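PDB 1LRZ: aminoacyltransferase FemA from Staphylococcus aureus, which catalyses the addition of glycines 2 and 3 of the pentaglycine bridge of staphylococcal peptidoglycan, using glycyl-tRNA as the donor. Local coordinates for residues A[18-23]-A[110-115]; A[156-161]-A[391-396]; A[234-239]-A[315-320]. All blocks are in the same frame, centred on the assembly; numbering follows the deposited sequence.

Interaction 1: A[18-23]-A[110-115]; sequences MPYSHF and YLPYQY
Tyr110 lies between two rings of the 18-23 loop, one over each of its faces. Tyr20 presents its CD1 edge above the centre of one face, a T-shaped stack with the planes at 86° and the centroids 5.1 Å apart. On the opposite face His22 brings its CD2 edge in over the rim, 3.7 Å from Tyr110 CE1, in a second edge-to-face pair. Tyr110 reaches this slot because its CG stands anti to the backbone N (chi1 -162°), which carries the ring up to the loop, its CD1 3.6 Å from the His22 N. Tyr20 and His22, from the irregular connection between helices 8-16 and 27-35, form an aromatic cluster with Tyr110, which lies where the chain enters strand 112-116 of the nine-stranded sheet. Tyr20 is at the same time a platform for Pro112: the proline CD sits almost centrally over its face, 4.0 Å from the ring centroid, in a CH-pi contact, and Pro112 CG closes to 3.3 Å from Tyr20 CZ. With chi1 at -78°, CG of Tyr20 lies beside its own backbone N, and the ring runs out alongside Tyr110 and toward Pro112. Both phenol oxygens are hydrogen-bonded: Tyr20 OH to Arg360 and, through one water, to Tyr115 OH, Tyr110 OH to both Glu324 and Arg360. The imidazole is held at two corners, ND1 by Thr24 and NE2 by the hydroxyl of Tyr364.

Interaction 2: A[156-161]-A[391-396]; sequences RYHSVL and IEYVGD
Arg156 O accepts a hydrogen bond from Tyr393 N (2.9 Å), the first rung of an antiparallel pairing between neighbouring strands 157-162 and 389-393 inside the large mixed sheet. Further along, His158 and Ile391 form a hydrogen-bonded pair with bonds in both directions, whereas Tyr157 and Glu392 make a non-hydrogen-bonded pair. Charged contacts gather at the Arg156 end. Arg156 CD packs 3.4 Å from Gly395 CA, and from there the bend at chi3 (-43°) turns the guanidinium toward Glu392, so that OE1 lies at its edge, in its plane, with the carboxylate turned 60° against it. Arg156 NH1 makes a salt bridge of 2.7 Å to Glu392 OE1, which receives it on its anti lone pair, and also bonds to Tyr393 O; NH2 adds a weak bond to the same OE1. The extended glutamate runs alongside Tyr157, and a water joins its OE2 to Tyr157 OH. Gln114 also binds OE2, so both carboxylate oxygens are engaged. Apolar contact is modest: Val160 CG2 rests 3.8 Å from Ile391 CD1. Aromatic contact falls to His158 and Tyr393, which meet T-shaped with the planes at 70°. Tyr393 directs its CE1 edge over the rim of the imidazole face, and its OH takes a weak hydrogen bond from His158 ND1 at 2.8 Å.

Interaction 3: A[234-239]-A[315-320]; sequences DRVLVP and AGFFFI
Residues 235-239 run antiparallel to 315-320, their end-to-end directions 158° apart, and four backbone hydrogen bonds join them in a ladder within the mixed sheet; the chain between the two strands is mostly the long helices 245-272 and 277-307. Leu237 and Phe318 form a hydrogen-bonded pair with bonds in both directions; Ile320 N to Arg235 O (2.7 Å) and Gly316 N to Pro239 O extend the ladder at its two ends. The Ile320 N-H reaches Arg235 O from well above the carbonyl plane, 52° out of it. Val236 faces Phe319 as the non-hydrogen-bonded pair. On the face bearing these two residues, Val236 sets CG2 over the rim of the Phe317 ring face, 4.0 Å from the centroid, a CH-pi contact. It gets there by standing CG2 anti to the backbone N, at the price of CG1 lying between N and the carbonyl carbon (chi1 55°). Val238 CG2 approaches the same ring obliquely, 3.7 Å from Phe317 CD1. The other face carries Leu237 and Phe318: Ile320 CD1 lies 3.9 Å from Leu237 CB, the two side chains crossing at about a right angle, and Pro239 CG meets Phe318 CE1 at 3.6 Å. Arg235 leads away to a salt bridge with Asp16. Helix 222-232 packs on Val236 and Val238 through Leu229, helix 341-355 covers Phe318, Leu237 and Ile320, and strand 192-195 borders strand 236-244 on its far side from strand 310-320.

In the fold
From the N terminus, the loop at 18-23 is met first by 110-115, so interaction 1 closes a loop of 86 residues holding four strands of the seven-stranded sheet and ties the loop between helices 8-16 and 27-35 to the start of strand 112-116. Interaction 2 opens later and spans 229 residues, bringing strand 389-393 from near the C terminus in between strands 157-162 and 112-116. Within that span interaction 3 is closed, its intervening 75 residues mostly the two long helices 245-272 and 277-307. No loops cross. All three contacts reach the nine-stranded sheet: interactions 1 and 2 touch through Tyr113 and Glu392, while Phe23 against Phe319 links interaction 1 to interaction 3, about 20 Å away between centres.

Interaction 1: A[18-23]-A[110-115]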
loop_
_atom_site.group_PDB
_atom_site.type_symbol
_atom_site.label_atom_id
_atom_site.label_comp_id
_atom_site.label_asym_id
_atom_site.label_seq_id
_atom_site.Cartn_x
_atom_site.Cartn_y
_atom_site.Cartn_z
ATOM N N MET A 18 -3.902 14.681 -10.470
ATOM C CA MET A 18 -5.014 13.865 -10.948
ATOM C C MET A 18 -5.352 12.641 -10.106
ATOM O O MET A 18 -4.475 12.034 -9.486
ATOM C CB MET A 18 -4.716 13.397 -12.390
ATOM C CG MET A 18 -4.733 14.522 -13.477
ATOM S SD MET A 18 -6.404 15.122 -13.800
ATOM C CE MET A 18 -6.984 13.941 -14.925
ATOM N N PRO A 19 -6.638 12.267 -10.072
ATOM C CA PRO A 19 -7.055 11.084 -9.311
ATOM C C PRO A 19 -6.629 9.875 -10.137
ATOM O O PRO A 19 -6.482 9.975 -11.357
ATOM C CB PRO A 19 -8.578 11.222 -9.249
ATOM C CG PRO A 19 -8.897 11.966 -10.517
ATOM C CD PRO A 19 -7.806 13.022 -10.550
ATOM N N TYR A 20 -6.431 8.739 -9.480
ATOM C CA TYR A 20 -6.016 7.527 -10.166
ATOM C C TYR A 20 -4.750 7.696 -11.008
ATOM O O TYR A 20 -4.686 7.299 -12.168
ATOM C CB TYR A 20 -7.171 6.967 -11.012
ATOM C CG TYR A 20 -8.192 6.227 -10.162
ATOM C CD1 TYR A 20 -7.889 4.981 -9.597
ATOM C CD2 TYR A 20 -9.419 6.808 -9.842
ATOM C CE1 TYR A 20 -8.778 4.336 -8.729
ATOM C CE2 TYR A 20 -10.317 6.167 -8.972
ATOM C CZ TYR A 20 -9.987 4.940 -8.424
ATOM O OH TYR A 20 -10.855 4.319 -7.554
ATOM N N SER A 21 -3.750 8.330 -10.418
ATOM C CA SER A 21 -2.456 8.470 -11.062
ATOM C C SER A 21 -1.634 7.522 -10.194
ATOM O O SER A 21 -1.374 7.809 -9.031
ATOM C CB SER A 21 -1.939 9.907 -10.961
ATOM O OG SER A 21 -2.121 10.419 -9.651
ATOM N N HIS A 22 -1.265 6.379 -10.754
ATOM C CA HIS A 22 -0.510 5.342 -10.032
ATOM C C HIS A 22 0.897 5.806 -9.658
ATOM O O HIS A 22 1.438 6.714 -10.298
ATOM C CB HIS A 22 -0.429 4.090 -10.911
ATOM C CG HIS A 22 -0.136 2.829 -10.161
ATOM N ND1 HIS A 22 0.930 2.013 -10.473
ATOM C CD2 HIS A 22 -0.819 2.197 -9.174
ATOM C CE1 HIS A 22 0.888 0.928 -9.717
ATOM N NE2 HIS A 22 -0.163 1.015 -8.920
ATOM N N PHE A 23 1.501 5.170 -8.650
ATOM C CA PHE A 23 2.838 5.566 -8.218
ATOM C C PHE A 23 3.878 5.309 -9.310
ATOM O O PHE A 23 4.991 5.815 -9.227
ATOM C CB PHE A 23 3.254 4.866 -6.904
ATOM C CG PHE A 23 3.290 3.356 -6.979
ATOM C CD1 PHE A 23 2.204 2.595 -6.541
ATOM C CD2 PHE A 23 4.410 2.700 -7.476
ATOM C CE1 PHE A 23 2.235 1.200 -6.595
ATOM C CE2 PHE A 23 4.453 1.298 -7.536
ATOM C CZ PHE A 23 3.362 0.550 -7.095
ATOM N N TYR A 110 -5.316 2.407 -14.710
ATOM C CA TYR A 110 -5.710 2.436 -13.301
ATOM C C TYR A 110 -7.127 3.008 -13.352
ATOM O O TYR A 110 -7.371 4.150 -12.963
ATOM C CB TYR A 110 -4.762 3.382 -12.555
ATOM C CG TYR A 110 -4.736 3.229 -11.044
ATOM C CD1 TYR A 110 -4.111 4.191 -10.250
ATOM C CD2 TYR A 110 -5.310 2.120 -10.411
ATOM C CE1 TYR A 110 -4.041 4.064 -8.870
ATOM C CE2 TYR A 110 -5.254 1.984 -9.010
ATOM C CZ TYR A 110 -4.611 2.959 -8.252
ATOM O OH TYR A 110 -4.507 2.835 -6.890
ATOM N N LEU A 111 -8.049 2.192 -13.856
ATOM C CA LEU A 111 -9.441 2.581 -14.065
ATOM C C LEU A 111 -10.407 1.588 -13.424
ATOM O O LEU A 111 -10.467 0.434 -13.839
ATOM C CB LEU A 111 -9.706 2.630 -15.582
ATOM C CG LEU A 111 -11.098 3.016 -16.084
ATOM C CD1 LEU A 111 -11.405 4.429 -15.631
ATOM C CD2 LEU A 111 -11.152 2.921 -17.617
ATOM N N PRO A 112 -11.187 2.027 -12.425
ATOM C CA PRO A 112 -12.133 1.120 -11.769
ATOM C C PRO A 112 -13.155 0.557 -12.743
ATOM O O PRO A 112 -13.564 1.227 -13.694
ATOM C CB PRO A 112 -12.803 2.001 -10.710
ATOM C CG PRO A 112 -11.780 3.056 -10.429
ATOM C CD PRO A 112 -11.237 3.367 -11.814
ATOM N N TYR A 113 -13.570 -0.675 -12.465
ATOM C CA TYR A 113 -14.559 -1.388 -13.255
ATOM C C TYR A 113 -15.767 -1.656 -12.349
ATOM O O TYR A 113 -16.877 -1.202 -12.630
ATOM C CB TYR A 113 -13.956 -2.706 -13.759
ATOM C CG TYR A 113 -14.962 -3.715 -14.272
ATOM C CD1 TYR A 113 -16.021 -3.326 -15.111
ATOM C CD2 TYR A 113 -14.843 -5.063 -13.943
ATOM C CE1 TYR A 113 -16.932 -4.253 -15.603
ATOM C CE2 TYR A 113 -15.750 -6.008 -14.433
ATOM C CZ TYR A 113 -16.789 -5.598 -15.262
ATOM O OH TYR A 113 -17.667 -6.530 -15.760
ATOM N N GLN A 114 -15.525 -2.369 -11.252
ATOM C CA GLN A 114 -16.565 -2.715 -10.284
ATOM C C GLN A 114 -16.068 -2.540 -8.843
ATOM O O GLN A 114 -14.861 -2.551 -8.590
ATOM C CB GLN A 114 -16.983 -4.186 -10.452
ATOM C CG GLN A 114 -17.503 -4.569 -11.816
ATOM C CD GLN A 114 -18.013 -6.002 -11.847
ATOM O OE1 GLN A 114 -19.149 -6.248 -12.246
ATOM N NE2 GLN A 114 -17.171 -6.956 -11.423
ATOM N N TYR A 115 -17.012 -2.408 -7.911
ATOM C CA TYR A 115 -16.722 -2.292 -6.482
ATOM C C TYR A 115 -17.315 -3.542 -5.845
ATOM O O TYR A 115 -18.404 -3.963 -6.218
ATOM C CB TYR A 115 -17.403 -1.063 -5.885
ATOM C CG TYR A 115 -16.954 0.226 -6.517
ATOM C CD1 TYR A 115 -17.826 0.989 -7.301
ATOM C CD2 TYR A 115 -15.649 0.683 -6.337
ATOM C CE1 TYR A 115 -17.398 2.184 -7.893
ATOM C CE2 TYR A 115 -15.213 1.869 -6.919
ATOM C CZ TYR A 115 -16.086 2.609 -7.693
ATOM O OH TYR A 115 -15.642 3.776 -8.253
HETATM O O HOH W 1 -13.221 4.917 -7.235
#

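Interaction 2: A[156-161]-A[391-396]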
loop_
_atom_site.group_PDB
_atom_site.type_symbol
_atom_site.label_atom_id
_atom_site.label_comp_id
_atom_site.label_asym_id
_atom_site.label_seq_id
_atom_site.Cartn_x
_atom_site.Cartn_y
_atom_site.Cartn_z
ATOM N N ARG A 156 -5.509 -7.213 -10.554
ATOM C CA ARG A 156 -6.690 -6.415 -10.886
ATOM C C ARG A 156 -7.580 -5.995 -9.717
ATOM O O ARG A 156 -8.553 -5.268 -9.924
ATOM C CB ARG A 156 -7.587 -7.145 -11.907
ATOM C CG ARG A 156 -7.171 -7.079 -13.367
ATOM C CD ARG A 156 -8.349 -7.456 -14.303
ATOM N NE ARG A 156 -9.097 -8.610 -13.807
ATOM C CZ ARG A 156 -10.376 -8.574 -13.444
ATOM N NH1 ARG A 156 -11.069 -7.442 -13.530
ATOM N NH2 ARG A 156 -10.956 -9.668 -12.970
ATOM N N TYR A 157 -7.263 -6.436 -8.503
ATOM C CA TYR A 157 -8.086 -6.088 -7.346
ATOM C C TYR A 157 -7.303 -5.440 -6.210
ATOM O O TYR A 157 -6.229 -5.916 -5.842
ATOM C CB TYR A 157 -8.786 -7.327 -6.779
ATOM C CG TYR A 157 -9.657 -8.092 -7.751
ATOM C CD1 TYR A 157 -9.095 -8.940 -8.716
ATOM C CD2 TYR A 157 -11.045 -7.995 -7.687
ATOM C CE1 TYR A 157 -9.910 -9.678 -9.596
ATOM C CE2 TYR A 157 -11.862 -8.723 -8.555
ATOM C CZ TYR A 157 -11.288 -9.561 -9.502
ATOM O OH TYR A 157 -12.102 -10.295 -10.337
ATOM N N HIS A 158 -7.861 -4.361 -5.657
ATOM C CA HIS A 158 -7.257 -3.647 -4.528
ATOM C C HIS A 158 -8.260 -3.569 -3.374
ATOM O O HIS A 158 -9.467 -3.513 -3.602
ATOM C CB HIS A 158 -6.895 -2.199 -4.901
ATOM C CG HIS A 158 -5.728 -2.068 -5.831
ATOM N ND1 HIS A 158 -5.364 -0.862 -6.393
ATOM C CD2 HIS A 158 -4.838 -2.982 -6.290
ATOM C CE1 HIS A 158 -4.301 -1.039 -7.160
ATOM N NE2 HIS A 158 -3.961 -2.317 -7.115
ATOM N N SER A 159 -7.747 -3.569 -2.144
ATOM C CA SER A 159 -8.570 -3.411 -0.941
ATOM C C SER A 159 -8.248 -1.962 -0.574
ATOM O O SER A 159 -7.108 -1.650 -0.220
ATOM C CB SER A 159 -8.102 -4.335 0.178
ATOM O OG SER A 159 -8.702 -3.936 1.403
ATOM N N VAL A 160 -9.244 -1.087 -0.644
ATOM C CA VAL A 160 -9.019 0.340 -0.426
ATOM C C VAL A 160 -9.868 0.974 0.670
ATOM O O VAL A 160 -11.079 0.788 0.706
ATOM C CB VAL A 160 -9.285 1.097 -1.752
ATOM C CG1 VAL A 160 -8.935 2.580 -1.604
ATOM C CG2 VAL A 160 -8.485 0.440 -2.882
ATOM N N LEU A 161 -9.214 1.736 1.540
ATOM C CA LEU A 161 -9.873 2.422 2.649
ATOM C C LEU A 161 -10.014 3.906 2.328
ATOM O O LEU A 161 -9.018 4.623 2.165
ATOM C CB LEU A 161 -9.053 2.258 3.928
ATOM C CG LEU A 161 -9.575 2.936 5.205
ATOM C CD1 LEU A 161 -10.955 2.370 5.569
ATOM C CD2 LEU A 161 -8.580 2.678 6.339
ATOM N N ILE A 391 -11.878 -2.774 -4.915
ATOM C CA ILE A 391 -12.043 -2.104 -6.194
ATOM C C ILE A 391 -11.452 -3.031 -7.252
ATOM O O ILE A 391 -10.298 -3.451 -7.146
ATOM C CB ILE A 391 -11.328 -0.733 -6.264
ATOM C CG1 ILE A 391 -11.924 0.213 -5.213
ATOM C CG2 ILE A 391 -11.499 -0.123 -7.694
ATOM C CD1 ILE A 391 -11.246 1.591 -5.163
ATOM N N GLU A 392 -12.270 -3.392 -8.236
ATOM C CA GLU A 392 -11.820 -4.244 -9.333
ATOM C C GLU A 392 -11.595 -3.330 -10.525
ATOM O O GLU A 392 -12.488 -2.548 -10.882
ATOM C CB GLU A 392 -12.880 -5.293 -9.687
ATOM C CG GLU A 392 -12.507 -6.136 -10.920
ATOM C CD GLU A 392 -13.579 -7.161 -11.279
ATOM O OE1 GLU A 392 -13.398 -7.906 -12.278
ATOM O OE2 GLU A 392 -14.604 -7.228 -10.559
ATOM N N TYR A 393 -10.415 -3.423 -11.135
ATOM C CA TYR A 393 -10.085 -2.583 -12.276
ATOM C C TYR A 393 -10.389 -3.270 -13.612
ATOM O O TYR A 393 -10.594 -4.481 -13.664
ATOM C CB TYR A 393 -8.615 -2.159 -12.204
ATOM C CG TYR A 393 -8.291 -1.423 -10.923
ATOM C CD1 TYR A 393 -7.699 -2.089 -9.850
ATOM C CD2 TYR A 393 -8.653 -0.084 -10.752
ATOM C CE1 TYR A 393 -7.472 -1.458 -8.635
ATOM C CE2 TYR A 393 -8.437 0.568 -9.532
ATOM C CZ TYR A 393 -7.843 -0.128 -8.475
ATOM O OH TYR A 393 -7.599 0.496 -7.271
ATOM N N VAL A 394 -10.422 -2.494 -14.691
ATOM C CA VAL A 394 -10.741 -3.045 -16.004
ATOM C C VAL A 394 -9.793 -4.133 -16.487
ATOM O O VAL A 394 -10.217 -5.049 -17.190
ATOM C CB VAL A 394 -10.816 -1.937 -17.078
ATOM C CG1 VAL A 394 -12.027 -1.036 -16.795
ATOM C CG2 VAL A 394 -9.534 -1.115 -17.084
ATOM N N GLY A 395 -8.521 -4.047 -16.113
ATOM C CA GLY A 395 -7.580 -5.070 -16.543
ATOM C C GLY A 395 -6.617 -4.648 -17.642
ATOM O O GLY A 395 -6.310 -3.459 -17.810
ATOM N N ASP A 396 -6.162 -5.636 -18.409
ATOM C CA ASP A 396 -5.179 -5.438 -19.472
ATOM C C ASP A 396 -5.690 -5.515 -20.901
ATOM O O ASP A 396 -6.548 -6.332 -21.223
ATOM C CB ASP A 396 -4.066 -6.462 -19.312
ATOM C CG ASP A 396 -3.433 -6.408 -17.949
ATOM O OD1 ASP A 396 -4.093 -6.828 -16.967
ATOM O OD2 ASP A 396 -2.279 -5.935 -17.863
HETATM O O HOH W 2 -14.576 -9.851 -9.711
#

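Interaction 3: A[234-239]-A[315-320]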
loop_
_atom_site.group_PDB
_atom_site.type_symbol
_atom_site.label_atom_id
_atom_site.label_comp_id
_atom_site.label_asym_id
_atom_site.label_seq_id
_atom_site.Cartn_x
_atom_site.Cartn_y
_atom_site.Cartn_z
ATOM N N ASP A 234 11.341 10.750 -1.308
ATOM C CA ASP A 234 10.344 10.990 -0.272
ATOM C C ASP A 234 8.989 10.368 -0.572
ATOM O O ASP A 234 8.065 10.482 0.235
ATOM C CB ASP A 234 10.149 12.479 -0.031
ATOM C CG ASP A 234 9.715 13.210 -1.275
ATOM O OD1 ASP A 234 9.037 14.246 -1.143
ATOM O OD2 ASP A 234 10.064 12.750 -2.376
ATOM N N ARG A 235 8.864 9.713 -1.719
ATOM C CA ARG A 235 7.599 9.080 -2.061
ATOM C C ARG A 235 7.567 7.611 -1.672
ATOM O O ARG A 235 6.718 6.840 -2.123
ATOM C CB ARG A 235 7.293 9.300 -3.535
ATOM C CG ARG A 235 7.253 10.798 -3.812
ATOM C CD ARG A 235 6.296 11.154 -4.880
ATOM N NE ARG A 235 6.230 12.598 -5.083
ATOM C CZ ARG A 235 5.387 13.168 -5.933
ATOM N NH1 ARG A 235 5.374 14.489 -6.084
ATOM N NH2 ARG A 235 4.549 12.403 -6.624
ATOM N N VAL A 236 8.516 7.230 -0.825
ATOM C CA VAL A 236 8.564 5.876 -0.297
ATOM C C VAL A 236 8.988 5.951 1.170
ATOM O O VAL A 236 9.845 6.747 1.533
ATOM C CB VAL A 236 9.543 4.967 -1.099
ATOM C CG1 VAL A 236 10.936 5.583 -1.146
ATOM C CG2 VAL A 236 9.601 3.586 -0.457
ATOM N N LEU A 237 8.366 5.133 2.014
ATOM C CA LEU A 237 8.698 5.091 3.430
ATOM C C LEU A 237 8.686 3.628 3.837
ATOM O O LEU A 237 7.891 2.839 3.311
ATOM C CB LEU A 237 7.677 5.886 4.262
ATOM C CG LEU A 237 7.795 7.415 4.223
ATOM C CD1 LEU A 237 6.654 8.042 5.027
ATOM C CD2 LEU A 237 9.162 7.826 4.789
ATOM N N VAL A 238 9.570 3.278 4.769
ATOM C CA VAL A 238 9.711 1.905 5.243
ATOM C C VAL A 238 9.547 1.855 6.760
ATOM O O VAL A 238 10.528 1.741 7.501
ATOM C CB VAL A 238 11.113 1.331 4.885
ATOM C CG1 VAL A 238 11.210 -0.147 5.291
ATOM C CG2 VAL A 238 11.378 1.486 3.387
ATOM N N PRO A 239 8.301 1.956 7.244
ATOM C CA PRO A 239 8.112 1.909 8.695
ATOM C C PRO A 239 8.446 0.537 9.283
ATOM O O PRO A 239 8.146 -0.496 8.688
ATOM C CB PRO A 239 6.637 2.266 8.865
ATOM C CG PRO A 239 6.006 1.730 7.585
ATOM C CD PRO A 239 7.015 2.138 6.538
ATOM N N ALA A 315 7.243 -4.835 9.578
ATOM C CA ALA A 315 7.704 -3.762 8.704
ATOM C C ALA A 315 6.870 -3.718 7.436
ATOM O O ALA A 315 6.234 -4.712 7.056
ATOM C CB ALA A 315 9.183 -3.956 8.349
ATOM N N GLY A 316 6.875 -2.556 6.789
ATOM C CA GLY A 316 6.128 -2.383 5.562
ATOM C C GLY A 316 6.870 -1.462 4.618
ATOM O O GLY A 316 7.688 -0.635 5.042
ATOM N N PHE A 317 6.582 -1.613 3.332
ATOM C CA PHE A 317 7.193 -0.795 2.285
ATOM C C PHE A 317 6.024 0.001 1.695
ATOM O O PHE A 317 5.108 -0.580 1.106
ATOM C CB PHE A 317 7.806 -1.697 1.220
ATOM C CG PHE A 317 8.877 -1.038 0.414
ATOM C CD1 PHE A 317 10.169 -0.918 0.918
ATOM C CD2 PHE A 317 8.605 -0.557 -0.859
ATOM C CE1 PHE A 317 11.178 -0.332 0.162
ATOM C CE2 PHE A 317 9.613 0.035 -1.622
ATOM C CZ PHE A 317 10.902 0.142 -1.104
ATOM N N PHE A 318 6.055 1.322 1.850
ATOM C CA PHE A 318 4.960 2.169 1.395
ATOM C C PHE A 318 5.299 3.218 0.347
ATOM O O PHE A 318 6.330 3.884 0.434
ATOM C CB PHE A 318 4.349 2.922 2.579
ATOM C CG PHE A 318 3.561 2.063 3.530
ATOM C CD1 PHE A 318 4.204 1.232 4.441
ATOM C CD2 PHE A 318 2.162 2.110 3.526
ATOM C CE1 PHE A 318 3.473 0.451 5.339
ATOM C CE2 PHE A 318 1.419 1.339 4.411
ATOM C CZ PHE A 318 2.077 0.502 5.327
ATOM N N PHE A 319 4.408 3.374 -0.632
ATOM C CA PHE A 319 4.566 4.410 -1.651
ATOM C C PHE A 319 3.615 5.546 -1.268
ATOM O O PHE A 319 2.454 5.310 -0.891
ATOM C CB PHE A 319 4.242 3.852 -3.036
ATOM C CG PHE A 319 5.209 2.793 -3.484
ATOM C CD1 PHE A 319 4.756 1.616 -4.072
ATOM C CD2 PHE A 319 6.578 2.952 -3.268
ATOM C CE1 PHE A 319 5.654 0.610 -4.438
ATOM C CE2 PHE A 319 7.486 1.947 -3.636
ATOM C CZ PHE A 319 7.021 0.776 -4.218
ATOM N N ILE A 320 4.108 6.777 -1.349
ATOM C CA ILE A 320 3.316 7.927 -0.951
ATOM C C ILE A 320 3.219 8.970 -2.051
ATOM O O ILE A 320 4.219 9.533 -2.486
ATOM C CB ILE A 320 3.918 8.601 0.322
ATOM C CG1 ILE A 320 3.977 7.591 1.477
ATOM C CG2 ILE A 320 3.096 9.817 0.722
ATOM C CD1 ILE A 320 5.165 6.672 1.413
#